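Local coordinates for SusD superfamily protein (Bacteroides vulgatus ATCC 8482, PDB 3JQ0) that probably takes part in nutrient binding, perhaps of sugars, at the bacterial outer membrane as a member of the SusD family, at residues A[451-456]-A[469-474]; A[118-123]-A[193-198]; A[287-292]-A[319-324]; A[274-279]-A[333-338]. All blocks are in the same frame, centred on the assembly; numbering follows the deposited sequence. Where two conformers were deposited one is given.

Contact 1. Residues A[451-456]-A[469-474]; sequences DIRLLG and SRLLWP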
loop_
_atom_site.group_PDB
_atom_site.type_symbol
_atom_site.label_atom_id
_atom_site.label_comp_id
_atom_site.label_asym_id
_atom_site.label_seq_id
_atom_site.Cartn_x
_atom_site.Cartn_y
_atom_site.Cartn_z
ATOM N N ASP A 451 1.189 9.091 0.814
ATOM C CA ASP A 451 0.174 10.107 1.155
ATOM C C ASP A 451 0.819 11.431 1.499
ATOM O O ASP A 451 0.415 12.501 1.027
ATOM C CB ASP A 451 -0.644 9.652 2.384
ATOM C CG ASP A 451 -1.573 8.475 2.188
ATOM O OD1 ASP A 451 -1.885 8.129 1.041
ATOM O OD2 ASP A 451 -2.029 7.948 3.257
ATOM N N ILE A 452 1.798 11.415 2.400
ATOM C CA ILE A 452 2.411 12.646 2.852
ATOM C C ILE A 452 3.269 13.261 1.762
ATOM O O ILE A 452 3.317 14.477 1.584
ATOM C CB ILE A 452 3.088 12.492 4.236
ATOM C CG1 ILE A 452 4.316 11.586 4.203
ATOM C CG2 ILE A 452 2.047 12.045 5.262
ATOM C CD1 ILE A 452 4.970 11.370 5.569
ATOM N N ARG A 453 3.961 12.418 0.987
ATOM C CA ARG A 453 4.726 12.894 -0.154
ATOM C C ARG A 453 3.835 13.613 -1.170
ATOM O O ARG A 453 4.218 14.676 -1.692
ATOM C CB ARG A 453 5.423 11.730 -0.845
ATOM C CG ARG A 453 6.706 11.291 -0.135
ATOM C CD ARG A 453 7.896 12.121 -0.566
ATOM N NE ARG A 453 8.332 11.741 -1.926
ATOM C CZ ARG A 453 8.472 12.537 -2.968
ATOM N NH1 ARG A 453 8.165 13.831 -2.899
ATOM N NH2 ARG A 453 8.907 12.020 -4.104
ATOM N N LEU A 454 2.657 13.069 -1.450
ATOM C CA LEU A 454 1.724 13.727 -2.390
ATOM C C LEU A 454 1.428 15.149 -1.950
ATOM O O LEU A 454 1.508 16.088 -2.753
ATOM C CB LEU A 454 0.454 12.942 -2.494
ATOM C CG LEU A 454 -0.685 13.635 -3.229
ATOM C CD1 LEU A 454 -0.371 13.913 -4.737
ATOM C CD2 LEU A 454 -1.938 12.788 -3.113
ATOM N N LEU A 455 1.100 15.332 -0.680
ATOM C CA LEU A 455 0.698 16.646 -0.200
ATOM C C LEU A 455 1.813 17.620 -0.017
ATOM O O LEU A 455 1.573 18.841 -0.035
ATOM C CB LEU A 455 -0.202 16.535 1.041
ATOM C CG LEU A 455 -1.591 15.946 0.762
ATOM C CD1 LEU A 455 -2.422 15.867 2.077
ATOM C CD2 LEU A 455 -2.364 16.682 -0.332
ATOM N N GLY A 456 3.049 17.137 0.139
ATOM C CA GLY A 456 4.214 17.967 0.036
ATOM C C GLY A 456 5.038 18.075 1.314
ATOM O O GLY A 456 4.686 17.492 2.348
ATOM N N SER A 469 15.901 17.603 1.064
ATOM C CA SER A 469 16.800 17.299 -0.051
ATOM C C SER A 469 16.930 15.801 -0.374
ATOM O O SER A 469 17.568 15.462 -1.365
ATOM C CB SER A 469 18.205 17.848 0.227
ATOM O OG SER A 469 18.777 17.201 1.354
ATOM N N ARG A 470 16.320 14.955 0.440
ATOM C CA ARG A 470 16.408 13.521 0.319
ATOM C C ARG A 470 15.011 12.881 0.432
ATOM O O ARG A 470 14.816 11.878 1.122
ATOM C CB ARG A 470 17.366 12.932 1.371
ATOM C CG ARG A 470 18.812 13.246 1.065
ATOM C CD ARG A 470 19.732 12.629 2.111
ATOM N NE ARG A 470 21.095 12.827 1.658
ATOM C CZ ARG A 470 22.161 12.294 2.232
ATOM N NH1 ARG A 470 22.030 11.455 3.241
ATOM N NH2 ARG A 470 23.354 12.610 1.754
ATOM N N LEU A 471 14.043 13.398 -0.330
ATOM C CA LEU A 471 12.727 12.782 -0.379
ATOM C C LEU A 471 12.687 11.581 -1.327
ATOM O O LEU A 471 11.852 10.692 -1.135
ATOM C CB LEU A 471 11.669 13.785 -0.820
ATOM C CG LEU A 471 11.541 14.988 0.123
ATOM C CD1 LEU A 471 10.354 15.858 -0.324
ATOM C CD2 LEU A 471 11.309 14.531 1.566
ATOM N N LEU A 472 13.570 11.567 -2.320
ATOM C CA LEU A 472 13.733 10.393 -3.210
ATOM C C LEU A 472 14.611 9.350 -2.481
ATOM O O LEU A 472 14.938 9.522 -1.314
ATOM C CB LEU A 472 14.294 10.875 -4.554
ATOM C CG LEU A 472 13.440 11.899 -5.296
ATOM C CD1 LEU A 472 14.229 12.375 -6.546
ATOM C CD2 LEU A 472 12.105 11.290 -5.686
ATOM N N TRP A 473 14.956 8.287 -3.208
ATOM C CA TRP A 473 15.790 7.219 -2.719
ATOM C C TRP A 473 17.122 7.252 -3.449
ATOM O O TRP A 473 17.182 7.631 -4.617
ATOM C CB TRP A 473 15.121 5.872 -2.979
ATOM C CG TRP A 473 13.865 5.611 -2.142
ATOM C CD1 TRP A 473 12.701 6.312 -2.200
ATOM C CD2 TRP A 473 13.638 4.542 -1.212
ATOM N NE1 TRP A 473 11.796 5.802 -1.308
ATOM C CE2 TRP A 473 12.347 4.703 -0.704
ATOM C CE3 TRP A 473 14.418 3.490 -0.735
ATOM C CZ2 TRP A 473 11.772 3.808 0.203
ATOM C CZ3 TRP A 473 13.861 2.611 0.179
ATOM C CH2 TRP A 473 12.553 2.789 0.645
ATOM N N PRO A 474 18.203 6.860 -2.778
ATOM C CA PRO A 474 19.510 6.785 -3.431
ATOM C C PRO A 474 19.607 5.586 -4.370
ATOM O O PRO A 474 18.785 4.658 -4.302
ATOM C CB PRO A 474 20.463 6.650 -2.250
ATOM C CG PRO A 474 19.662 5.857 -1.219
ATOM C CD PRO A 474 18.232 6.355 -1.393
HETATM O O HOH W 1 9.772 9.223 -2.076
#

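Contact 2. Residues A[118-123]-A[193-198]; sequences LLRSWG and YLWSGR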
loop_
_atom_site.group_PDB
_atom_site.type_symbol
_atom_site.label_atom_id
_atom_site.label_comp_id
_atom_site.label_asym_id
_atom_site.label_seq_id
_atom_site.Cartn_x
_atom_site.Cartn_y
_atom_site.Cartn_z
ATOM N N LEU A 118 8.366 4.211 -9.632
ATOM C CA LEU A 118 9.715 4.739 -9.926
ATOM C C LEU A 118 9.769 6.267 -9.841
ATOM O O LEU A 118 10.687 6.830 -9.273
ATOM C CB LEU A 118 10.221 4.251 -11.308
ATOM C CG LEU A 118 10.481 2.740 -11.451
ATOM C CD1 LEU A 118 10.812 2.382 -12.898
ATOM C CD2 LEU A 118 11.623 2.340 -10.529
ATOM N N LEU A 119 8.752 6.931 -10.407
ATOM C CA LEU A 119 8.703 8.408 -10.380
ATOM C C LEU A 119 8.696 8.933 -8.942
ATOM O O LEU A 119 9.446 9.820 -8.595
ATOM C CB LEU A 119 7.431 8.878 -11.069
ATOM C CG LEU A 119 7.206 10.375 -11.020
ATOM C CD1 LEU A 119 8.237 11.167 -11.821
ATOM C CD2 LEU A 119 5.788 10.714 -11.455
ATOM N N ARG A 120 7.822 8.366 -8.102
ATOM C CA ARG A 120 7.661 8.847 -6.738
ATOM C C ARG A 120 8.854 8.525 -5.854
ATOM O O ARG A 120 9.102 9.193 -4.862
ATOM C CB ARG A 120 6.363 8.305 -6.136
ATOM C CG ARG A 120 5.097 8.836 -6.808
ATOM C CD ARG A 120 3.856 8.262 -6.164
ATOM N NE ARG A 120 3.699 6.860 -6.529
ATOM C CZ ARG A 120 2.747 6.085 -6.031
ATOM N NH1 ARG A 120 1.904 6.559 -5.136
ATOM N NH2 ARG A 120 2.681 4.812 -6.399
ATOM N N SER A 121 9.579 7.475 -6.228
ATOM C CA SER A 121 10.660 6.943 -5.384
ATOM C C SER A 121 12.042 7.418 -5.824
ATOM O O SER A 121 12.825 7.870 -5.010
ATOM C CB SER A 121 10.569 5.416 -5.314
ATOM O OG SER A 121 9.333 5.053 -4.702
ATOM N N TRP A 122 12.361 7.293 -7.116
ATOM C CA TRP A 122 13.640 7.693 -7.697
ATOM C C TRP A 122 13.631 8.967 -8.554
ATOM O O TRP A 122 14.685 9.549 -8.728
ATOM C CB TRP A 122 14.291 6.524 -8.439
ATOM C CG TRP A 122 14.896 5.505 -7.503
ATOM C CD1 TRP A 122 16.154 5.611 -6.913
ATOM C CD2 TRP A 122 14.312 4.289 -6.979
ATOM N NE1 TRP A 122 16.377 4.530 -6.109
ATOM C CE2 TRP A 122 15.256 3.732 -6.091
ATOM C CE3 TRP A 122 13.107 3.636 -7.166
ATOM C CZ2 TRP A 122 15.006 2.525 -5.435
ATOM C CZ3 TRP A 122 12.868 2.455 -6.488
ATOM C CH2 TRP A 122 13.808 1.929 -5.644
ATOM N N GLY A 123 12.460 9.412 -9.015
ATOM C CA GLY A 123 12.353 10.695 -9.734
ATOM C C GLY A 123 12.646 10.530 -11.203
ATOM O O GLY A 123 11.852 9.989 -11.974
ATOM N N TYR A 193 -2.832 11.710 -11.707
ATOM C CA TYR A 193 -3.253 13.082 -11.922
ATOM C C TYR A 193 -3.316 13.855 -10.604
ATOM O O TYR A 193 -3.096 15.079 -10.621
ATOM C CB TYR A 193 -4.534 13.145 -12.768
ATOM C CG TYR A 193 -4.280 12.897 -14.211
ATOM C CD1 TYR A 193 -4.202 11.621 -14.755
ATOM C CD2 TYR A 193 -4.139 13.967 -15.097
ATOM C CE1 TYR A 193 -3.954 11.427 -16.096
ATOM C CE2 TYR A 193 -3.907 13.774 -16.445
ATOM C CZ TYR A 193 -3.805 12.491 -16.946
ATOM O OH TYR A 193 -3.576 12.276 -18.295
ATOM N N LEU A 194 -3.595 13.215 -9.461
ATOM C CA LEU A 194 -3.382 13.923 -8.202
ATOM C C LEU A 194 -1.927 14.346 -8.041
ATOM O O LEU A 194 -1.633 15.488 -7.645
ATOM C CB LEU A 194 -3.786 13.052 -6.996
ATOM C CG LEU A 194 -5.250 12.910 -6.659
ATOM C CD1 LEU A 194 -5.413 11.989 -5.435
ATOM C CD2 LEU A 194 -5.892 14.271 -6.373
ATOM N N TRP A 195 -1.003 13.443 -8.366
ATOM C CA TRP A 195 0.399 13.698 -8.199
ATOM C C TRP A 195 0.853 14.826 -9.139
ATOM O O TRP A 195 1.503 15.800 -8.735
ATOM C CB TRP A 195 1.237 12.450 -8.482
ATOM C CG TRP A 195 2.685 12.632 -8.194
ATOM C CD1 TRP A 195 3.627 13.138 -9.037
ATOM C CD2 TRP A 195 3.357 12.377 -6.961
ATOM N NE1 TRP A 195 4.835 13.212 -8.406
ATOM C CE2 TRP A 195 4.696 12.735 -7.135
ATOM C CE3 TRP A 195 2.949 11.857 -5.721
ATOM C CZ2 TRP A 195 5.651 12.609 -6.120
ATOM C CZ3 TRP A 195 3.878 11.754 -4.724
ATOM C CH2 TRP A 195 5.223 12.100 -4.941
ATOM N N SER A 196 0.474 14.749 -10.411
ATOM C CA SER A 196 0.887 15.868 -11.268
ATOM C C SER A 196 0.196 17.160 -10.868
ATOM O O SER A 196 0.824 18.219 -10.917
ATOM C CB SER A 196 0.682 15.597 -12.735
ATOM O OG SER A 196 -0.674 15.409 -13.076
ATOM N N GLY A 197 -1.056 17.092 -10.405
ATOM C CA GLY A 197 -1.765 18.293 -9.991
ATOM C C GLY A 197 -1.083 18.995 -8.805
ATOM O O GLY A 197 -0.971 20.218 -8.787
ATOM N N ARG A 198 -0.660 18.210 -7.806
ATOM C CA ARG A 198 -0.162 18.745 -6.550
ATOM C C ARG A 198 1.347 18.871 -6.501
ATOM O O ARG A 198 1.850 19.830 -5.891
ATOM C CB ARG A 198 -0.696 17.870 -5.416
ATOM C CG ARG A 198 -0.284 18.266 -4.003
ATOM C CD ARG A 198 -0.941 19.577 -3.558
ATOM N NE ARG A 198 -0.578 19.802 -2.165
ATOM C CZ ARG A 198 -1.271 20.501 -1.285
ATOM N NH1 ARG A 198 -2.399 21.100 -1.634
ATOM N NH2 ARG A 198 -0.850 20.538 -0.053
#

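Contact 3. Residues A[287-292]-A[319-324]; sequences TPDAQL and SLKAVY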
loop_
_atom_site.group_PDB
_atom_site.type_symbol
_atom_site.label_atom_id
_atom_site.label_comp_id
_atom_site.label_asym_id
_atom_site.label_seq_id
_atom_site.Cartn_x
_atom_site.Cartn_y
_atom_site.Cartn_z
ATOM N N THR A 287 -4.412 -20.373 22.897
ATOM C CA THR A 287 -5.173 -19.422 22.090
ATOM C C THR A 287 -4.637 -19.379 20.672
ATOM O O THR A 287 -3.525 -19.800 20.416
ATOM C CB THR A 287 -5.079 -17.979 22.695
ATOM O OG1 THR A 287 -3.851 -17.369 22.288
ATOM C CG2 THR A 287 -5.278 -17.945 24.194
ATOM N N PRO A 288 -5.407 -18.826 19.728
ATOM C CA PRO A 288 -4.884 -18.724 18.371
ATOM C C PRO A 288 -3.632 -17.903 18.270
ATOM O O PRO A 288 -2.839 -18.149 17.354
ATOM C CB PRO A 288 -6.039 -18.051 17.625
ATOM C CG PRO A 288 -7.260 -18.496 18.383
ATOM C CD PRO A 288 -6.823 -18.466 19.804
ATOM N N ASP A 289 -3.419 -16.945 19.176
ATOM C CA ASP A 289 -2.250 -16.093 19.085
ATOM C C ASP A 289 -0.938 -16.835 19.349
ATOM O O ASP A 289 0.107 -16.393 18.907
ATOM C CB ASP A 289 -2.395 -14.907 20.027
ATOM C CG ASP A 289 -3.463 -13.945 19.582
ATOM O OD1 ASP A 289 -3.476 -13.578 18.382
ATOM O OD2 ASP A 289 -4.285 -13.533 20.412
ATOM N N ALA A 290 -1.020 -17.989 19.985
ATOM C CA ALA A 290 0.147 -18.843 20.161
ATOM C C ALA A 290 0.656 -19.444 18.861
ATOM O O ALA A 290 1.741 -19.983 18.837
ATOM C CB ALA A 290 -0.144 -19.977 21.154
ATOM N N GLN A 291 -0.133 -19.349 17.782
ATOM C CA GLN A 291 0.270 -19.885 16.468
ATOM C C GLN A 291 1.199 -18.943 15.721
ATOM O O GLN A 291 1.794 -19.340 14.719
ATOM C CB GLN A 291 -0.960 -20.124 15.592
ATOM C CG GLN A 291 -1.914 -21.123 16.197
ATOM C CD GLN A 291 -3.300 -21.088 15.571
ATOM O OE1 GLN A 291 -3.648 -20.190 14.819
ATOM N NE2 GLN A 291 -4.098 -22.096 15.889
ATOM N N LEU A 292 1.301 -17.684 16.139
ATOM C CA LEU A 292 2.079 -16.699 15.362
ATOM C C LEU A 292 3.558 -17.000 15.500
ATOM O O LEU A 292 4.030 -17.167 16.603
ATOM C CB LEU A 292 1.785 -15.278 15.845
ATOM C CG LEU A 292 0.344 -14.818 15.752
ATOM C CD1 LEU A 292 0.208 -13.401 16.411
ATOM C CD2 LEU A 292 -0.233 -14.815 14.327
ATOM N N SER A 319 -6.105 -4.175 13.276
ATOM C CA SER A 319 -4.792 -3.831 12.737
ATOM C C SER A 319 -3.639 -4.148 13.650
ATOM O O SER A 319 -2.553 -4.512 13.185
ATOM C CB SER A 319 -4.740 -2.331 12.410
ATOM O OG SER A 319 -5.691 -1.975 11.398
ATOM N N LEU A 320 -3.867 -3.991 14.970
ATOM C CA LEU A 320 -2.830 -4.135 15.995
ATOM C C LEU A 320 -3.353 -4.948 17.131
ATOM O O LEU A 320 -4.529 -4.832 17.491
ATOM C CB LEU A 320 -2.428 -2.764 16.538
ATOM C CG LEU A 320 -1.846 -1.776 15.562
ATOM C CD1 LEU A 320 -1.682 -0.379 16.184
ATOM C CD2 LEU A 320 -0.551 -2.274 14.957
ATOM N N LYS A 321 -2.456 -5.677 17.795
ATOM C CA LYS A 321 -2.773 -6.279 19.095
ATOM C C LYS A 321 -1.762 -5.798 20.115
ATOM O O LYS A 321 -0.556 -5.827 19.879
ATOM C CB LYS A 321 -2.837 -7.807 19.073
ATOM C CG LYS A 321 -3.248 -8.384 20.441
ATOM C CD LYS A 321 -3.678 -9.851 20.387
ATOM C CE LYS A 321 -4.385 -10.338 21.667
ATOM N NZ LYS A 321 -5.481 -11.296 21.338
ATOM N N ALA A 322 -2.266 -5.387 21.271
ATOM C CA ALA A 322 -1.404 -5.024 22.393
ATOM C C ALA A 322 -0.981 -6.286 23.124
ATOM O O ALA A 322 -1.828 -7.090 23.541
ATOM C CB ALA A 322 -2.166 -4.073 23.344
ATOM N N VAL A 323 0.310 -6.397 23.376
ATOM C CA VAL A 323 0.828 -7.396 24.289
ATOM C C VAL A 323 1.394 -6.711 25.538
ATOM O O VAL A 323 1.805 -5.552 25.513
ATOM C CB VAL A 323 1.855 -8.338 23.619
ATOM C CG1 VAL A 323 1.223 -9.088 22.436
ATOM C CG2 VAL A 323 3.143 -7.640 23.185
ATOM N N TYR A 324 1.316 -7.461 26.609
ATOM C CA TYR A 324 1.626 -7.041 27.953
ATOM C C TYR A 324 2.658 -7.995 28.520
ATOM O O TYR A 324 2.971 -9.062 27.970
ATOM C CB TYR A 324 0.332 -7.031 28.829
ATOM C CG TYR A 324 -0.722 -6.096 28.323
ATOM C CD1 TYR A 324 -1.491 -6.412 27.201
ATOM C CD2 TYR A 324 -0.960 -4.886 28.962
ATOM C CE1 TYR A 324 -2.438 -5.543 26.715
ATOM C CE2 TYR A 324 -1.915 -4.009 28.474
ATOM C CZ TYR A 324 -2.623 -4.315 27.331
ATOM O OH TYR A 324 -3.584 -3.441 26.829
#

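Contact 4. Residues A[274-279]-A[333-338]; sequences KIYCDE and SYFGPI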
loop_
_atom_site.group_PDB
_atom_site.type_symbol
_atom_site.label_atom_id
_atom_site.label_comp_id
_atom_site.label_asym_id
_atom_site.label_seq_id
_atom_site.Cartn_x
_atom_site.Cartn_y
_atom_site.Cartn_z
ATOM N N LYS A 274 5.807 -17.892 25.910
ATOM C CA LYS A 274 6.549 -17.939 27.160
ATOM C C LYS A 274 6.632 -16.632 27.877
ATOM O O LYS A 274 6.805 -16.605 29.091
ATOM C CB LYS A 274 7.989 -18.449 26.944
ATOM C CG LYS A 274 8.125 -19.842 26.329
ATOM C CD LYS A 274 9.588 -20.367 26.263
ATOM N N ILE A 275 6.538 -15.497 27.177
ATOM C CA ILE A 275 6.959 -14.201 27.769
ATOM C C ILE A 275 5.797 -13.230 27.927
ATOM O O ILE A 275 5.659 -12.620 28.970
ATOM C CB ILE A 275 8.061 -13.564 26.926
ATOM C CG1 ILE A 275 9.278 -14.516 26.817
ATOM C CG2 ILE A 275 8.505 -12.179 27.491
ATOM C CD1 ILE A 275 9.883 -14.959 28.134
ATOM N N TYR A 276 5.005 -13.028 26.875
ATOM C CA TYR A 276 3.933 -12.002 26.881
ATOM C C TYR A 276 2.641 -12.535 27.529
ATOM O O TYR A 276 2.473 -13.740 27.744
ATOM C CB TYR A 276 3.645 -11.537 25.467
ATOM C CG TYR A 276 4.831 -10.986 24.694
ATOM C CD1 TYR A 276 5.925 -10.410 25.316
ATOM C CD2 TYR A 276 4.829 -11.048 23.330
ATOM C CE1 TYR A 276 6.998 -9.916 24.562
ATOM C CE2 TYR A 276 5.880 -10.556 22.555
ATOM C CZ TYR A 276 6.953 -9.981 23.187
ATOM O OH TYR A 276 8.030 -9.507 22.484
ATOM N N CYS A 277 1.755 -11.621 27.812
ATOM C CA CYS A 277 0.435 -11.930 28.306
ATOM C C CYS A 277 -0.539 -10.916 27.700
ATOM O O CYS A 277 -0.153 -9.922 27.068
ATOM C CB CYS A 277 0.366 -11.918 29.833
ATOM S SG CYS A 277 0.621 -10.320 30.604
ATOM N N ASP A 278 -1.810 -11.156 27.975
ATOM C CA ASP A 278 -2.874 -10.255 27.515
ATOM C C ASP A 278 -3.184 -9.198 28.606
ATOM O O ASP A 278 -2.515 -9.098 29.630
ATOM C CB ASP A 278 -4.097 -11.083 27.067
ATOM C CG ASP A 278 -4.802 -11.782 28.221
ATOM O OD1 ASP A 278 -4.663 -11.379 29.407
ATOM O OD2 ASP A 278 -5.550 -12.729 27.892
ATOM N N GLU A 279 -4.208 -8.372 28.361
ATOM C CA GLU A 279 -4.461 -7.229 29.235
ATOM C C GLU A 279 -4.926 -7.666 30.621
ATOM O O GLU A 279 -4.910 -6.896 31.559
ATOM C CB GLU A 279 -5.469 -6.277 28.613
ATOM C CG GLU A 279 -6.912 -6.770 28.592
ATOM C CD GLU A 279 -7.920 -5.797 28.039
ATOM O OE1 GLU A 279 -7.542 -4.683 27.655
ATOM O OE2 GLU A 279 -9.113 -6.167 27.985
ATOM N N SER A 333 1.669 -4.865 32.766
ATOM C CA SER A 333 2.078 -3.610 32.130
ATOM C C SER A 333 2.046 -3.776 30.602
ATOM O O SER A 333 2.519 -4.798 30.087
ATOM C CB SER A 333 3.497 -3.281 32.592
ATOM O OG SER A 333 3.482 -2.995 33.989
ATOM N N TYR A 334 1.586 -2.757 29.900
ATOM C CA TYR A 334 1.631 -2.714 28.462
ATOM C C TYR A 334 3.074 -2.783 27.992
ATOM O O TYR A 334 3.931 -2.070 28.520
ATOM C CB TYR A 334 0.997 -1.421 27.980
ATOM C CG TYR A 334 1.161 -1.137 26.502
ATOM C CD1 TYR A 334 0.580 -1.961 25.537
ATOM C CD2 TYR A 334 1.894 -0.070 26.052
ATOM C CE1 TYR A 334 0.754 -1.703 24.170
ATOM C CE2 TYR A 334 2.080 0.185 24.725
ATOM C CZ TYR A 334 1.479 -0.625 23.775
ATOM O OH TYR A 334 1.635 -0.392 22.427
ATOM N N PHE A 335 3.335 -3.638 27.017
ATOM C CA PHE A 335 4.687 -3.856 26.520
ATOM C C PHE A 335 4.837 -3.295 25.100
ATOM O O PHE A 335 5.789 -2.567 24.812
ATOM C CB PHE A 335 5.068 -5.314 26.659
ATOM C CG PHE A 335 6.544 -5.586 26.374
ATOM C CD1 PHE A 335 7.539 -5.017 27.157
ATOM C CD2 PHE A 335 6.927 -6.411 25.329
ATOM C CE1 PHE A 335 8.889 -5.272 26.844
ATOM C CE2 PHE A 335 8.245 -6.688 25.067
ATOM C CZ PHE A 335 9.218 -6.109 25.812
ATOM N N GLY A 336 3.919 -3.618 24.205
ATOM C CA GLY A 336 3.944 -3.029 22.892
ATOM C C GLY A 336 2.925 -3.670 21.988
ATOM O O GLY A 336 2.242 -4.628 22.362
ATOM N N PRO A 337 2.882 -3.193 20.737
ATOM C CA PRO A 337 1.923 -3.720 19.750
ATOM C C PRO A 337 2.575 -4.737 18.838
ATOM O O PRO A 337 3.795 -4.657 18.554
ATOM C CB PRO A 337 1.527 -2.454 18.979
ATOM C CG PRO A 337 2.803 -1.686 18.937
ATOM C CD PRO A 337 3.522 -1.951 20.230
ATOM N N ILE A 338 1.761 -5.660 18.333
ATOM C CA ILE A 338 2.144 -6.575 17.261
ATOM C C ILE A 338 1.248 -6.314 16.046
ATOM O O ILE A 338 0.075 -5.936 16.147
ATOM C CB ILE A 338 2.127 -8.068 17.663
ATOM C CG1 ILE A 338 0.725 -8.508 18.056
ATOM C CG2 ILE A 338 3.123 -8.334 18.771
ATOM C CD1 ILE A 338 0.544 -10.050 18.180
#

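Contact 1. Residues A[451-456]-A[469-474]
Arg453 reaches across from helix 448-455 and lies against Leu471 and Leu472. Its CB points at the loop segment 469-474. The first torsion sets CG beside the backbone N and anti to the carbonyl carbon (chi1 -80°). The chain then bends at chi2 and chi3, which brings its flat end round against the loop. Arg453 CD is the first atom to make contact, 4.1 Å from Leu471 CB. Next comes the NE atom. Arg453 NE donates to a water at 2.9 Å, and that water donates to Leu471 O at 2.7 Å. The direct gap from Arg453 NE to Leu471 O is 3.8 Å, so the water does the bridging. Further out, Leu471 CB sits over one face of the guanidinium, 4.0 Å from Arg453 CZ and off centre toward the rim. Arg453 NH1 touches the leucine branch, 3.9 Å from Leu471 CD1. Arg453 NH2 packs against Leu472 CD2 at 3.6 Å and also donates to Arg120 O, its main polar partner. The buried guanidinium therefore combines polar bonds with an aliphatic cover. Cut back to alanine, this position would probably leave the bridging water and Arg120 O without their donor and uncover the flank of Leu471. Leu471 also packs on Val460 of helix 457-463. The arrangement joins a helix of the SusD family's largely helical, TPR-related architecture to the loop before helix 477-482.

Contact 2. Residues A[118-123]-A[193-198]
Arg120 and Trp195 mark the closest backbone approach, with 8.9 Å between their CA atoms, so side chains span the gap between helices 97-122 and 182-199. Trp195 does most of the spanning. Its CG is anti to the backbone N (chi1 -174°), which sends the indole out toward helix 97-122. The aliphatic part of Arg120 lies over one face of that ring. Arg120 CG stands 3.6 Å from the centroid of the Trp195 six-membered ring and only 4° off its normal, a CH-pi contact. Arg120 CD follows at 3.7 Å from Trp195 CE3. The guanidinium plane is nearly perpendicular to the indole, 82° away, so it is not stacked on the ring. Arg120 NE bonds instead to Phe116 O, one turn back, and the guanidinium makes cation-pi contacts with Tyr450 and Phe116. Leu119 meets the five-membered ring, with Leu119 CD2 4.0 Å from Trp195 CD1. A serine in place of Trp195 would probably open a gap between the helices and leave the Arg120 methylenes without their aromatic support. Around this buried contact, Leu119 and Trp195 both pack on Met153 of helix 149-167. Leu118 faces helix 75-91, while Leu194 faces helices 204-217 and 364-377.

Contact 3. Residues A[287-292]-A[319-324]
Asp289 and Lys321 carry this contact between them, as a salt bridge. Asp289 sits in the 3-10 segment 288-291, and Lys321 on strand 320-326. The two side chains approach from opposite directions. In the lysine conformer described here, one of two deposited, Lys321 NZ donates to Asp289 OD2 at 2.7 Å. The ammonium comes to the syn side of the oxygen, 26° out of the carboxylate plane. Lys321 CG is anti to its backbone N (chi1 -177°), and the chain stays extended until it bends at the last torsion. The methylenes follow the ammonium in: Lys321 CE is 3.4 Å from Asp289 OD2, and Lys321 CD is 3.7 Å from the same oxygen. The other carboxylate oxygen, OD1, is hydrogen-bonded to the hydroxyl of Tyr340. The aspartate is thus gripped at both oxygens. Its backbone N makes a weak bond, 3.2 Å, to Thr287 OG1 at the start of the turn. Asp289 also packs on Met272 of helix 269-275, and Lys321 on Ile338 of the partner strand. Asp289 is buried, so the lysine charge and the tyrosine hydroxyl would be expected to stabilise its ionised form.

Contact 4. Residues A[274-279]-A[333-338]
Tyr276 and Phe335 cross at about a right angle as side chains, but their ring planes are tilted by only 44°. The centroids are 5.5 Å apart. With this tilt the rings meet obliquely. The ring atoms closest to each other are Tyr276 CE1 and Phe335 CE2, at 3.5 Å. Tyr276 CE1 also lies 3.6 Å from Phe335 CD2, so the CE1 corner of the tyrosine ring meets the CD2-CE2 side of Phe335. The hydroxyl takes a different place. Tyr276 OH lies in the plane of the Phe335 ring, at its edge, 3.8 Å from Phe335 CE2. The backbone of strand 332-339 helps to set the pose. Phe335 and Gly336 both face Val323 of strand 320-326, a classic beta bulge in this two-stranded antiparallel sheet. From the bulge, Phe335 points toward segment 274-279, with CG anti to the backbone N (chi1 -171°). Tyr276 turns its CG to lie beside its own backbone N (chi1 -56°), which swings its ring over toward the strand. Ile46 packs on both aromatic side chains. Tyr276 also touches Val323, and Lys325 makes a cation-pi contact with Phe335.

The four contacts form two clusters in space. Contacts 1 and 2 have centres 9 Å apart and touch where Trp473 N meets Ser121 O. They bring helices 97-122, 182-199 and 448-455 together with the loop before helix 477-482, so early and late parts of the sequence meet in the helical body. Contacts 3 and 4 also have centres 9 Å apart: contact 3 uses strand 320-326 and contact 4 its antiparallel neighbour 332-339. Contact 3 falls within the span between the segments of contact 4. Contacts 2 and 3 are about 37 Å apart between centres, on opposite sides of the chain's centre. Along the chain, contact 2 closes first and contact 1 opens last.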